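Local coordinates for protein gp18 (Listeria monocytogenes EGD-e, PDB 3GS9), which is a prophage tail protein of the endopeptidase tail family, probably a structural part of the phage tail tip, at residues H91-C96 / N149-I154; D103-S108 / E143-N148; F109-C114 / D159-V164. All coordinates share one frame; numbering follows the deposited sequence. Where two conformers were deposited one is given.

Contact 1 (H91-C96 / N149-I154); sequences HIYYTC and NYLTLI
Leu151 packs against two tyrosines of the 3-10 segment 92-96 with its two methyl branches. CD1 lies 3.4 Å from Tyr93 OH and also touches CE2 of that ring, and the two side chains cross at about a right angle. CD2 meets the ring of Tyr94 at its edge, 3.8 Å from CD1 of Tyr94. CG of Leu151 is anti to the backbone N, and this torsion (chi1 -175°) turns one methyl to each ring. Ile154 approaches Tyr93 from the opposite direction, and its CG2 sits 3.4 Å from Tyr93 OH. Cys96 packs against the first turn of the helix. Its SG lies on CB of Leu151 at 3.7 Å, while its carbonyl O lies 3.2 Å from CB of Tyr150. No hydrogen bond joins the two segments, so the contact is held by apolar packing.

A second layer fixes the groups. The Tyr94 ring is covered on one face by CD2 of Tyr93. His91 ND1 accepts from Tyr93 N (3.0 Å), at the start of the 3-10 turn. The ring of Tyr150 leads away from Cys96, and its OH bonds to Asp122 O. Asn149 is the N-cap of helix 150-161: its OD1 accepts from Thr152 N in a nearly straight bond (3.0 Å, 170°). The contact thus joins a capped helix N-terminus to the 3-10 turn that follows strand 83-90.

Contact 2 (D103-S108 / E143-N148); sequences DAITGS and ENFGNN
Ile105 and Phe145 form the hydrogen-bonded pair of a two-stranded antiparallel sheet, made by strands 100-106 and 141-149. A G1 beta bulge interrupts it, where Asn144 and Phe145 both face Ile105.

The backbone bonds come first. Ile105 N donates to Phe145 O at 2.9 Å, and Phe145 N returns a bond to Ile105 O at 2.8 Å. Asn147 N to Asp103 O is weak, at 3.4 Å. Ala104 and Gly146 make the non-hydrogen-bonded pair. Here CA of Ala104 makes a CA-H...O contact with Phe145 O. CA of Gly146 makes another with Asp103 O. Gly146 has no side chain, and its CA lies 4.2 Å from CA of Ala104.

Apolar contacts are few. Ile105 and Phe145 lie side by side on the same face and point the same way. CG1 of Ile105 reaches CB of Phe145 at 4.2 Å and also comes to the edge of the ring. It stands between the backbone N and the carbonyl carbon (chi1 58°), which puts it beside its neighbour. The Phe145 ring continues away from Ile105 and packs against helices 111-118 and 150-161, touching Cys114 and Leu153.

The Thr106 hydroxyl bonds to the bulge. Thr106 and Asn144 run alongside each other. Thr106 OG1 accepts from Asn144 N at 2.9 Å, with an N-H...O angle of 164°. One water links their ends, 2.7 Å from Thr106 OG1 and donating to Asn144 OD1 at 2.9 Å.

Contact 3 (F109-C114 / D159-V164); sequences FTLEQC and DDYGVV
The ring of Tyr161 lies with one face against the first turn of helix 111-118. CA of Leu111 stands over the centre of that face, 3.9 Å above the plane. CB of Leu111 makes a CH-pi contact 4.2 Å from the ring centroid and only 12° off its normal. The Leu111 side chain runs on across the ring, and CD1 comes 3.9 Å from CD2 of Tyr161. Its CG is anti to the backbone N (chi1 -179°), which lays CD1 along the ring and sends CD2 to Val163. There Leu111 CD2 meets Val163 CG1 tip to tip at 4.0 Å. Leu111 therefore bridges the last turn of helix 150-161 and the chain that leaves it.

The polar end of the tyrosine reaches past the helix start. Tyr161 OH donates to Phe109 O at 2.6 Å. The acceptor lies at the edge of the ring, while the hydroxyl itself sits above the carbonyl plane of Phe109. The same OH bonds to Gln142 NE2, so two partners fix where the ring ends. SG of Cys114 stands obliquely beside the ring, 3.4 Å from Tyr161 OH, in a sulfur-aromatic contact.

The turn that presents Leu111 is closed by a capping box. Thr110 OG1 accepts from Gln113 N at 3.2 Å, and Gln113 OE1 accepts from Thr110 N. Gly162, with positive phi, is the first residue beyond helix 150-161 to leave helical angles, and its carbonyl O bonds to Arg258. The contact is a helix-to-helix junction: the capped N-terminus of one helix meets the C-terminal turn of another.

In the fold
The three contacts lie in one compact region. Their centres are 13 to 17 Å apart. Contacts 1 and 3 use opposite ends of helix 150-161. Contact 2 is the sheet of strands 100-106 and 141-149, which lead into helices 111-118 and 150-161. Along the chain the first segments come in the order 1, 2, 3; the second segments follow as 2, 1, 3. Contact 3 thus crosses both others, while contact 2 falls within the span of contact 1. Contacts 1 and 2 touch where Leu153 CD2 packs on Asn148 CB at 3.6 Å and on Gly146 CA at 3.7 Å. The small sheet and two helices thus form one packed unit.

Contact 1 (H91-C96 / N149-I154)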
ATOM      1  N   HIS A  91     -16.360   4.788 -19.325  1.00 15.69           N
ATOM      2  CA  HIS A  91     -16.622   4.284 -20.666  1.00 14.09           C
ATOM      3  C   HIS A  91     -17.108   2.818 -20.635  1.00 13.08           C
ATOM      4  O   HIS A  91     -16.687   2.034 -19.807  1.00 13.77           O
ATOM      5  CB  HIS A  91     -15.372   4.438 -21.499  1.00 13.04           C
ATOM      6  CG  HIS A  91     -15.603   4.139 -22.941  1.00 15.68           C
ATOM      7  ND1 HIS A  91     -15.445   2.875 -23.455  1.00 15.77           N
ATOM      8  CD2 HIS A  91     -16.041   4.915 -23.959  1.00 15.63           C
ATOM      9  CE1 HIS A  91     -15.735   2.895 -24.749  1.00 16.15           C
ATOM     10  NE2 HIS A  91     -16.094   4.122 -25.079  1.00 17.31           N
ATOM     11  N   ILE A  92     -18.003   2.472 -21.561  1.00 12.42           N
ATOM     12  CA  ILE A  92     -18.564   1.120 -21.655  1.00 14.16           C
ATOM     13  C   ILE A  92     -17.515  -0.009 -21.713  1.00 13.15           C
ATOM     14  O   ILE A  92     -17.758  -1.103 -21.251  1.00 13.63           O
ATOM     15  CB  ILE A  92     -19.544   1.039 -22.880  1.00 14.61           C
ATOM     16  CG1 ILE A  92     -20.417  -0.211 -22.774  1.00 21.50           C
ATOM     17  CG2 ILE A  92     -18.810   1.203 -24.190  1.00 16.01           C
ATOM     18  CD1 ILE A  92     -21.429  -0.107 -21.702  1.00 27.36           C
ATOM     19  N   TYR A  93     -16.313   0.307 -22.202  1.00 12.67           N
ATOM     20  CA  TYR A  93     -15.210  -0.668 -22.204  1.00 15.56           C
ATOM     21  C   TYR A  93     -15.041  -1.315 -20.840  1.00 13.69           C
ATOM     22  O   TYR A  93     -14.894  -2.528 -20.741  1.00 14.93           O
ATOM     23  CB  TYR A  93     -13.927   0.023 -22.591  1.00 15.23           C
ATOM     24  CG  TYR A  93     -12.686  -0.821 -22.385  1.00 14.32           C
ATOM     25  CD1 TYR A  93     -12.506  -1.999 -23.111  1.00 16.38           C
ATOM     26  CD2 TYR A  93     -11.691  -0.415 -21.520  1.00 20.66           C
ATOM     27  CE1 TYR A  93     -11.379  -2.789 -22.923  1.00 15.28           C
ATOM     28  CE2 TYR A  93     -10.543  -1.177 -21.348  1.00 23.00           C
ATOM     29  CZ  TYR A  93     -10.400  -2.363 -22.067  1.00 18.57           C
ATOM     30  OH  TYR A  93      -9.251  -3.112 -21.910  1.00 21.09           O
ATOM     31  N   TYR A  94     -15.080  -0.497 -19.798  1.00 14.06           N
ATOM     32  CA  TYR A  94     -14.789  -0.967 -18.418  1.00 15.34           C
ATOM     33  C   TYR A  94     -15.813  -1.944 -17.861  1.00 14.67           C
ATOM     34  O   TYR A  94     -15.536  -2.673 -16.901  1.00 18.51           O
ATOM     35  CB  TYR A  94     -14.548   0.204 -17.480  1.00 16.29           C
ATOM     36  CG  TYR A  94     -13.254   0.853 -17.826  1.00 16.82           C
ATOM     37  CD1 TYR A  94     -12.073   0.249 -17.507  1.00 17.24           C
ATOM     38  CD2 TYR A  94     -13.221   1.997 -18.601  1.00 19.68           C
ATOM     39  CE1 TYR A  94     -10.853   0.790 -17.868  1.00 23.28           C
ATOM     40  CE2 TYR A  94     -11.997   2.573 -18.978  1.00 19.07           C
ATOM     41  CZ  TYR A  94     -10.825   1.955 -18.601  1.00 18.46           C
ATOM     42  OH  TYR A  94      -9.596   2.453 -18.931  1.00 24.10           O
ATOM     43  N   THR A  95     -16.991  -2.014 -18.507  1.00 15.25           N
ATOM     44  CA  THR A  95     -17.975  -3.024 -18.129  1.00 15.00           C
ATOM     45  C   THR A  95     -17.574  -4.466 -18.466  1.00 13.08           C
ATOM     46  O   THR A  95     -18.241  -5.373 -18.028  1.00 14.47           O
ATOM     47  CB  THR A  95     -19.414  -2.742 -18.708  1.00 15.89           C
ATOM     48  OG1 THR A  95     -19.446  -2.944 -20.131  1.00 17.16           O
ATOM     49  CG2 THR A  95     -19.875  -1.325 -18.314  1.00 15.95           C
ATOM     50  N   CYS A  96     -16.511  -4.663 -19.251  1.00 16.32           N
ATOM     51  CA  CYS A  96     -16.005  -6.019 -19.517  1.00 15.65           C
ATOM     52  C   CYS A  96     -15.555  -6.745 -18.249  1.00 13.62           C
ATOM     53  O   CYS A  96     -15.435  -7.988 -18.217  1.00 16.36           O
ATOM     54  CB  CYS A  96     -14.891  -6.028 -20.587  1.00 16.37           C
ATOM     55  SG  CYS A  96     -13.294  -5.432 -20.151  1.00 17.90           S
ATOM     56  N   ASN A 149     -11.216 -12.011 -14.680  1.00 14.64           N
ATOM     57  CA  ASN A 149     -12.193 -11.171 -15.351  1.00 13.65           C
ATOM     58  C   ASN A 149     -11.611 -10.664 -16.671  1.00 15.70           C
ATOM     59  O   ASN A 149     -10.396 -10.625 -16.849  1.00 16.31           O
ATOM     60  CB  ASN A 149     -12.688 -10.023 -14.477  1.00 16.62           C
ATOM     61  CG  ASN A 149     -11.654  -8.988 -14.266  1.00 20.60           C
ATOM     62  OD1 ASN A 149     -11.398  -8.179 -15.161  1.00 17.76           O
ATOM     63  ND2 ASN A 149     -10.977  -9.042 -13.109  1.00 23.25           N
ATOM     64  N   TYR A 150     -12.487 -10.241 -17.568  1.00 15.18           N
ATOM     65  CA  TYR A 150     -12.045  -9.917 -18.931  1.00 17.93           C
ATOM     66  C   TYR A 150     -11.064  -8.756 -18.979  1.00 16.85           C
ATOM     67  O   TYR A 150     -10.148  -8.743 -19.816  1.00 14.78           O
ATOM     68  CB  TYR A 150     -13.232  -9.613 -19.849  1.00 17.73           C
ATOM     69  CG  TYR A 150     -14.203 -10.761 -20.120  1.00 19.90           C
ATOM     70  CD1 TYR A 150     -13.922 -12.081 -19.746  1.00 20.77           C
ATOM     71  CD2 TYR A 150     -15.370 -10.511 -20.816  1.00 15.73           C
ATOM     72  CE1 TYR A 150     -14.818 -13.112 -20.017  1.00 17.67           C
ATOM     73  CE2 TYR A 150     -16.269 -11.537 -21.123  1.00 17.13           C
ATOM     74  CZ  TYR A 150     -15.995 -12.823 -20.718  1.00 20.15           C
ATOM     75  OH  TYR A 150     -16.915 -13.820 -21.009  1.00 22.49           O
ATOM     76  N   LEU A 151     -11.262  -7.745 -18.132  1.00 16.05           N
ATOM     77  CA  LEU A 151     -10.379  -6.587 -18.158  1.00 15.21           C
ATOM     78  C   LEU A 151      -8.954  -6.973 -17.707  1.00 15.42           C
ATOM     79  O   LEU A 151      -7.968  -6.579 -18.321  1.00 17.06           O
ATOM     80  CB  LEU A 151     -10.947  -5.489 -17.250  1.00 15.92           C
ATOM     81  CG  LEU A 151     -10.218  -4.154 -17.237  1.00 20.86           C
ATOM     82  CD1 LEU A 151     -10.103  -3.550 -18.619  1.00 24.26           C
ATOM     83  CD2 LEU A 151     -10.958  -3.193 -16.333  1.00 20.88           C
ATOM     84  N   THR A 152      -8.860  -7.726 -16.608  1.00 15.33           N
ATOM     85  CA  THR A 152      -7.554  -8.164 -16.097  1.00 16.78           C
ATOM     86  C   THR A 152      -6.799  -9.006 -17.137  1.00 14.78           C
ATOM     87  O   THR A 152      -5.580  -8.827 -17.351  1.00 14.93           O
ATOM     88  CB  THR A 152      -7.715  -8.936 -14.785  1.00 18.17           C
ATOM     89  OG1 THR A 152      -8.265  -8.037 -13.825  1.00 16.38           O
ATOM     90  CG2 THR A 152      -6.360  -9.484 -14.331  1.00 18.73           C
ATOM     91  N   LEU A 153      -7.547  -9.866 -17.835  1.00 14.37           N
ATOM     92  CA  LEU A 153      -6.976 -10.711 -18.870  1.00 17.37           C
ATOM     93  C   LEU A 153      -6.463  -9.856 -20.034  1.00 17.79           C
ATOM     94  O   LEU A 153      -5.346 -10.065 -20.519  1.00 14.82           O
ATOM     95  CB  LEU A 153      -7.989 -11.784 -19.330  1.00 13.47           C
ATOM     96  CG  LEU A 153      -8.336 -12.897 -18.306  1.00 13.32           C
ATOM     97  CD1 LEU A 153      -9.336 -13.864 -18.952  1.00 14.12           C
ATOM     98  CD2 LEU A 153      -7.067 -13.603 -17.783  1.00 14.95           C
ATOM     99  N   ILE A 154      -7.281  -8.899 -20.488  1.00 13.57           N
ATOM    100  CA  ILE A 154      -6.862  -7.986 -21.546  1.00 14.38           C
ATOM    101  C   ILE A 154      -5.582  -7.258 -21.122  1.00 12.44           C
ATOM    102  O   ILE A 154      -4.610  -7.169 -21.869  1.00 13.96           O
ATOM    103  CB  ILE A 154      -7.971  -7.000 -21.883  1.00 14.15           C
ATOM    104  CG1 ILE A 154      -9.092  -7.714 -22.633  1.00 14.70           C
ATOM    105  CG2 ILE A 154      -7.426  -5.818 -22.702  1.00 19.37           C
ATOM    106  CD1 ILE A 154     -10.303  -6.849 -22.932  1.00 16.93           C
TER

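Contact 2 (D103-S108 / E143-N148)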
ATOM      1  N   ASP A 103     -11.860 -20.613 -17.227  1.00 17.57           N
ATOM      2  CA  ASP A 103     -11.036 -21.650 -17.906  1.00 18.09           C
ATOM      3  C   ASP A 103      -9.673 -21.061 -18.262  1.00 17.96           C
ATOM      4  O   ASP A 103      -9.569 -19.873 -18.566  1.00 19.12           O
ATOM      5  CB  ASP A 103     -11.731 -22.124 -19.170  1.00 19.87           C
ATOM      6  CG  ASP A 103     -13.017 -22.912 -18.884  1.00 27.87           C
ATOM      7  OD1 ASP A 103     -13.130 -23.474 -17.777  1.00 24.70           O
ATOM      8  OD2 ASP A 103     -13.899 -22.951 -19.766  1.00 36.30           O
ATOM      9  N   ALA A 104      -8.625 -21.893 -18.212  1.00 18.92           N
ATOM     10  CA  ALA A 104      -7.265 -21.447 -18.457  1.00 20.15           C
ATOM     11  C   ALA A 104      -6.651 -22.318 -19.558  1.00 20.43           C
ATOM     12  O   ALA A 104      -7.068 -23.468 -19.762  1.00 21.23           O
ATOM     13  CB  ALA A 104      -6.437 -21.473 -17.151  1.00 20.29           C
ATOM     14  N   ILE A 105      -5.723 -21.736 -20.326  1.00 19.27           N
ATOM     15  CA  ILE A 105      -5.044 -22.441 -21.408  1.00 18.13           C
ATOM     16  C   ILE A 105      -3.532 -22.259 -21.307  1.00 16.70           C
ATOM     17  O   ILE A 105      -3.031 -21.261 -20.801  1.00 18.98           O
ATOM     18  CB  ILE A 105      -5.545 -22.015 -22.793  1.00 16.20           C
ATOM     19  CG1 ILE A 105      -5.355 -20.497 -23.007  1.00 15.82           C
ATOM     20  CG2 ILE A 105      -6.993 -22.409 -22.976  1.00 17.73           C
ATOM     21  CD1 ILE A 105      -5.628 -20.085 -24.412  1.00 20.24           C
ATOM     22  N   THR A 106      -2.821 -23.285 -21.761  1.00 18.21           N
ATOM     23  CA  THR A 106      -1.386 -23.320 -21.705  1.00 18.35           C
ATOM     24  C   THR A 106      -0.811 -23.714 -23.045  1.00 18.88           C
ATOM     25  O   THR A 106      -1.214 -24.717 -23.633  1.00 18.04           O
ATOM     26  CB  THR A 106      -0.952 -24.326 -20.648  1.00 18.44           C
ATOM     27  OG1 THR A 106      -1.327 -23.804 -19.362  1.00 17.76           O
ATOM     28  CG2 THR A 106       0.530 -24.583 -20.711  1.00 17.11           C
ATOM     29  N   GLY A 107       0.143 -22.932 -23.522  1.00 16.67           N
ATOM     30  CA  GLY A 107       0.747 -23.228 -24.798  1.00 16.76           C
ATOM     31  C   GLY A 107       1.284 -22.005 -25.464  1.00 17.81           C
ATOM     32  O   GLY A 107       1.214 -20.901 -24.910  1.00 17.01           O
ATOM     33  N   SER A 108       1.847 -22.200 -26.649  1.00 15.78           N
ATOM     34  CA  SER A 108       2.396 -21.073 -27.403  0.50 16.33           C
ATOM     35  C   SER A 108       1.286 -20.508 -28.269  1.00 17.32           C
ATOM     36  O   SER A 108       0.888 -21.137 -29.260  1.00 17.30           O
ATOM     37  CB  SER A 108       3.600 -21.489 -28.254  0.50 16.74           C
ATOM     38  OG  SER A 108       4.139 -20.382 -28.968  0.50 15.53           O
ATOM     39  N   GLU A 143       1.045 -19.761 -19.679  1.00 18.05           N
ATOM     40  CA  GLU A 143       0.843 -20.817 -18.691  1.00 19.89           C
ATOM     41  C   GLU A 143      -0.401 -20.457 -17.862  1.00 19.17           C
ATOM     42  O   GLU A 143      -0.424 -19.440 -17.149  1.00 18.22           O
ATOM     43  CB  GLU A 143       2.082 -20.975 -17.804  1.00 19.66           C
ATOM     44  CG  GLU A 143       3.313 -21.516 -18.576  1.00 18.47           C
ATOM     45  CD  GLU A 143       4.563 -21.722 -17.739  1.00 22.74           C
ATOM     46  OE1 GLU A 143       4.537 -21.475 -16.512  1.00 21.58           O
ATOM     47  OE2 GLU A 143       5.591 -22.133 -18.323  1.00 23.50           O
ATOM     48  N   ASN A 144      -1.458 -21.255 -18.023  1.00 18.18           N
ATOM     49  CA  ASN A 144      -2.712 -21.033 -17.339  1.00 19.90           C
ATOM     50  C   ASN A 144      -3.246 -19.629 -17.641  1.00 18.89           C
ATOM     51  O   ASN A 144      -3.651 -18.896 -16.729  1.00 20.71           O
ATOM     52  CB  ASN A 144      -2.515 -21.287 -15.833  1.00 19.27           C
ATOM     53  CG  ASN A 144      -2.133 -22.729 -15.555  1.00 22.13           C
ATOM     54  OD1 ASN A 144      -2.705 -23.635 -16.152  1.00 27.68           O
ATOM     55  ND2 ASN A 144      -1.147 -22.943 -14.693  1.00 30.67           N
ATOM     56  N   PHE A 145      -3.219 -19.241 -18.922  1.00 16.58           N
ATOM     57  CA  PHE A 145      -3.855 -17.966 -19.301  1.00 16.08           C
ATOM     58  C   PHE A 145      -5.383 -18.081 -19.145  1.00 18.95           C
ATOM     59  O   PHE A 145      -6.020 -18.878 -19.824  1.00 17.96           O
ATOM     60  CB  PHE A 145      -3.529 -17.510 -20.728  1.00 19.23           C
ATOM     61  CG  PHE A 145      -4.336 -16.301 -21.141  1.00 17.36           C
ATOM     62  CD1 PHE A 145      -4.035 -15.057 -20.625  1.00 15.81           C
ATOM     63  CD2 PHE A 145      -5.465 -16.433 -21.953  1.00 17.52           C
ATOM     64  CE1 PHE A 145      -4.791 -13.959 -20.990  1.00 13.60           C
ATOM     65  CE2 PHE A 145      -6.235 -15.355 -22.295  1.00 19.55           C
ATOM     66  CZ  PHE A 145      -5.899 -14.099 -21.806  1.00 16.64           C
ATOM     67  N   GLY A 146      -5.947 -17.255 -18.265  1.00 16.71           N
ATOM     68  CA  GLY A 146      -7.366 -17.317 -17.950  1.00 18.12           C
ATOM     69  C   GLY A 146      -7.611 -17.253 -16.464  1.00 19.03           C
ATOM     70  O   GLY A 146      -6.773 -16.770 -15.693  1.00 18.82           O
ATOM     71  N   ASN A 147      -8.774 -17.743 -16.051  1.00 20.92           N
ATOM     72  CA  ASN A 147      -9.162 -17.670 -14.649  1.00 21.49           C
ATOM     73  C   ASN A 147      -9.140 -16.245 -14.125  1.00 18.36           C
ATOM     74  O   ASN A 147      -8.494 -15.918 -13.118  1.00 21.84           O
ATOM     75  CB  ASN A 147      -8.300 -18.628 -13.808  1.00 22.62           C
ATOM     76  CG  ASN A 147      -8.870 -18.863 -12.426  1.00 28.38           C
ATOM     77  OD1 ASN A 147      -9.971 -18.414 -12.113  1.00 28.65           O
ATOM     78  ND2 ASN A 147      -8.115 -19.567 -11.586  1.00 31.73           N
ATOM     79  N   ASN A 148      -9.815 -15.357 -14.843  1.00 16.81           N
ATOM     80  CA  ASN A 148      -9.895 -13.986 -14.391  1.00 15.79           C
ATOM     81  C   ASN A 148     -10.989 -13.246 -15.114  1.00 14.86           C
ATOM     82  O   ASN A 148     -11.631 -13.767 -16.020  1.00 15.36           O
ATOM     83  CB  ASN A 148      -8.542 -13.235 -14.513  1.00 20.56           C
ATOM     84  CG  ASN A 148      -8.215 -12.425 -13.255  1.00 20.06           C
ATOM     85  OD1 ASN A 148      -9.022 -11.599 -12.781  1.00 24.86           O
ATOM     86  ND2 ASN A 148      -7.036 -12.661 -12.696  1.00 19.86           N
TER
HETATM   87  O   HOH W   1      -3.899 -24.234 -18.689  1.00 32.06           O

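Contact 3 (F109-C114 / D159-V164)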
ATOM      1  N   PHE A 109       0.793 -19.330 -27.890  1.00 16.49           N
ATOM      2  CA  PHE A 109      -0.389 -18.754 -28.537  1.00 15.70           C
ATOM      3  C   PHE A 109      -0.177 -17.347 -29.088  1.00 17.37           C
ATOM      4  O   PHE A 109       0.569 -16.535 -28.523  1.00 15.67           O
ATOM      5  CB  PHE A 109      -1.591 -18.687 -27.562  1.00 17.49           C
ATOM      6  CG  PHE A 109      -1.993 -20.022 -26.969  1.00 15.64           C
ATOM      7  CD1 PHE A 109      -2.281 -21.134 -27.791  1.00 22.02           C
ATOM      8  CD2 PHE A 109      -2.092 -20.175 -25.592  1.00 15.25           C
ATOM      9  CE1 PHE A 109      -2.663 -22.375 -27.238  1.00 18.54           C
ATOM     10  CE2 PHE A 109      -2.462 -21.435 -25.028  1.00 20.00           C
ATOM     11  CZ  PHE A 109      -2.778 -22.510 -25.837  1.00 20.17           C
ATOM     12  N   THR A 110      -0.936 -17.039 -30.130  1.00 16.15           N
ATOM     13  CA  THR A 110      -0.995 -15.715 -30.680  1.00 15.86           C
ATOM     14  C   THR A 110      -1.952 -14.865 -29.850  1.00 16.57           C
ATOM     15  O   THR A 110      -2.810 -15.396 -29.130  1.00 15.11           O
ATOM     16  CB  THR A 110      -1.469 -15.743 -32.154  1.00 18.90           C
ATOM     17  OG1 THR A 110      -2.772 -16.328 -32.218  1.00 17.17           O
ATOM     18  CG2 THR A 110      -0.490 -16.552 -33.020  1.00 19.27           C
ATOM     19  N   LEU A 111      -1.842 -13.545 -29.974  1.00 16.67           N
ATOM     20  CA  LEU A 111      -2.809 -12.648 -29.360  1.00 16.84           C
ATOM     21  C   LEU A 111      -4.222 -13.029 -29.765  1.00 16.59           C
ATOM     22  O   LEU A 111      -5.139 -12.974 -28.950  1.00 16.04           O
ATOM     23  CB  LEU A 111      -2.537 -11.211 -29.791  1.00 13.98           C
ATOM     24  CG  LEU A 111      -3.435 -10.109 -29.230  1.00 18.16           C
ATOM     25  CD1 LEU A 111      -3.470 -10.132 -27.665  1.00 15.05           C
ATOM     26  CD2 LEU A 111      -2.955  -8.776 -29.778  1.00 13.67           C
ATOM     27  N   GLU A 112      -4.401 -13.360 -31.047  1.00 14.99           N
ATOM     28  CA  GLU A 112      -5.723 -13.756 -31.559  1.00 16.05           C
ATOM     29  C   GLU A 112      -6.284 -14.949 -30.795  1.00 16.50           C
ATOM     30  O   GLU A 112      -7.429 -14.920 -30.388  1.00 14.60           O
ATOM     31  CB  GLU A 112      -5.672 -14.078 -33.052  1.00 17.05           C
ATOM     32  CG  GLU A 112      -6.963 -14.680 -33.593  1.00 21.67           C
ATOM     33  N   GLN A 113      -5.485 -15.994 -30.608  1.00 16.72           N
ATOM     34  CA  GLN A 113      -5.923 -17.144 -29.827  1.00 16.32           C
ATOM     35  C   GLN A 113      -6.298 -16.797 -28.372  1.00 16.87           C
ATOM     36  O   GLN A 113      -7.278 -17.342 -27.809  1.00 13.41           O
ATOM     37  CB  GLN A 113      -4.857 -18.239 -29.839  1.00 15.55           C
ATOM     38  CG  GLN A 113      -4.655 -18.940 -31.193  1.00 15.95           C
ATOM     39  CD  GLN A 113      -3.491 -19.892 -31.145  1.00 21.07           C
ATOM     40  OE1 GLN A 113      -2.358 -19.480 -30.916  1.00 16.22           O
ATOM     41  NE2 GLN A 113      -3.766 -21.191 -31.344  1.00 22.60           N
ATOM     42  N   CYS A 114      -5.519 -15.917 -27.755  1.00 16.22           N
ATOM     43  CA  CYS A 114      -5.841 -15.472 -26.390  1.00 17.66           C
ATOM     44  C   CYS A 114      -7.151 -14.688 -26.328  1.00 17.55           C
ATOM     45  O   CYS A 114      -7.967 -14.936 -25.462  1.00 16.87           O
ATOM     46  CB  CYS A 114      -4.709 -14.644 -25.782  1.00 16.68           C
ATOM     47  SG  CYS A 114      -3.225 -15.614 -25.492  1.00 16.66           S
ATOM     48  N   ASP A 159       0.518  -6.380 -21.879  1.00 16.43           N
ATOM     49  CA  ASP A 159       1.903  -6.514 -21.396  1.00 15.20           C
ATOM     50  C   ASP A 159       2.667  -7.662 -22.128  1.00 17.90           C
ATOM     51  O   ASP A 159       3.827  -7.501 -22.569  1.00 22.09           O
ATOM     52  CB  ASP A 159       1.869  -6.789 -19.871  1.00 15.37           C
ATOM     53  CG  ASP A 159       1.398  -5.603 -19.053  1.00 26.71           C
ATOM     54  OD1 ASP A 159       1.490  -4.468 -19.568  1.00 27.23           O
ATOM     55  OD2 ASP A 159       0.949  -5.813 -17.886  1.00 32.26           O
ATOM     56  N   ASP A 160       2.004  -8.806 -22.270  1.00 13.71           N
ATOM     57  CA  ASP A 160       2.608  -9.991 -22.850  1.00 13.88           C
ATOM     58  C   ASP A 160       3.021  -9.699 -24.285  1.00 14.30           C
ATOM     59  O   ASP A 160       4.154 -10.016 -24.675  1.00 15.51           O
ATOM     60  CB  ASP A 160       1.640 -11.171 -22.852  1.00 14.66           C
ATOM     61  CG  ASP A 160       1.507 -11.839 -21.508  1.00 14.74           C
ATOM     62  OD1 ASP A 160       2.206 -11.457 -20.543  1.00 15.05           O
ATOM     63  OD2 ASP A 160       0.684 -12.782 -21.401  1.00 18.53           O
ATOM     64  N   TYR A 161       2.075  -9.204 -25.090  1.00 12.31           N
ATOM     65  CA  TYR A 161       2.275  -8.987 -26.536  1.00 13.24           C
ATOM     66  C   TYR A 161       2.827  -7.603 -26.950  1.00 14.01           C
ATOM     67  O   TYR A 161       3.260  -7.425 -28.090  1.00 14.17           O
ATOM     68  CB  TYR A 161       0.968  -9.334 -27.275  1.00 13.37           C
ATOM     69  CG  TYR A 161       0.643 -10.801 -27.158  1.00 11.69           C
ATOM     70  CD1 TYR A 161       1.198 -11.738 -28.031  1.00 12.54           C
ATOM     71  CD2 TYR A 161      -0.134 -11.278 -26.095  1.00 14.16           C
ATOM     72  CE1 TYR A 161       0.906 -13.075 -27.872  1.00 12.62           C
ATOM     73  CE2 TYR A 161      -0.406 -12.614 -25.928  1.00 14.55           C
ATOM     74  CZ  TYR A 161       0.117 -13.511 -26.816  1.00 15.48           C
ATOM     75  OH  TYR A 161      -0.155 -14.851 -26.635  1.00 18.01           O
ATOM     76  N   GLY A 162       2.858  -6.629 -26.042  1.00 13.85           N
ATOM     77  CA  GLY A 162       3.359  -5.282 -26.357  1.00 13.19           C
ATOM     78  C   GLY A 162       2.372  -4.542 -27.262  1.00 14.71           C
ATOM     79  O   GLY A 162       2.728  -3.987 -28.307  1.00 14.14           O
ATOM     80  N   VAL A 163       1.117  -4.541 -26.847  1.00 16.12           N
ATOM     81  CA  VAL A 163       0.045  -3.943 -27.602  1.00 15.01           C
ATOM     82  C   VAL A 163      -0.752  -2.976 -26.734  1.00 16.24           C
ATOM     83  O   VAL A 163      -0.666  -2.994 -25.486  1.00 14.97           O
ATOM     84  CB  VAL A 163      -0.922  -5.013 -28.230  1.00 12.79           C
ATOM     85  CG1 VAL A 163      -0.169  -5.925 -29.233  1.00 19.08           C
ATOM     86  CG2 VAL A 163      -1.636  -5.855 -27.172  1.00 13.32           C
ATOM     87  N   VAL A 164      -1.542  -2.170 -27.431  1.00 15.79           N
ATOM     88  CA  VAL A 164      -2.458  -1.185 -26.856  0.50 15.59           C
ATOM     89  C   VAL A 164      -3.877  -1.601 -27.261  1.00 17.21           C
ATOM     90  O   VAL A 164      -4.051  -2.249 -28.279  1.00 16.99           O
ATOM     91  CB  VAL A 164      -2.101   0.260 -27.395  0.50 15.70           C
ATOM     92  CG1 VAL A 164      -2.003   0.285 -28.945  0.50 11.12           C
ATOM     93  CG2 VAL A 164      -3.079   1.308 -26.894  0.50 20.47           C
TER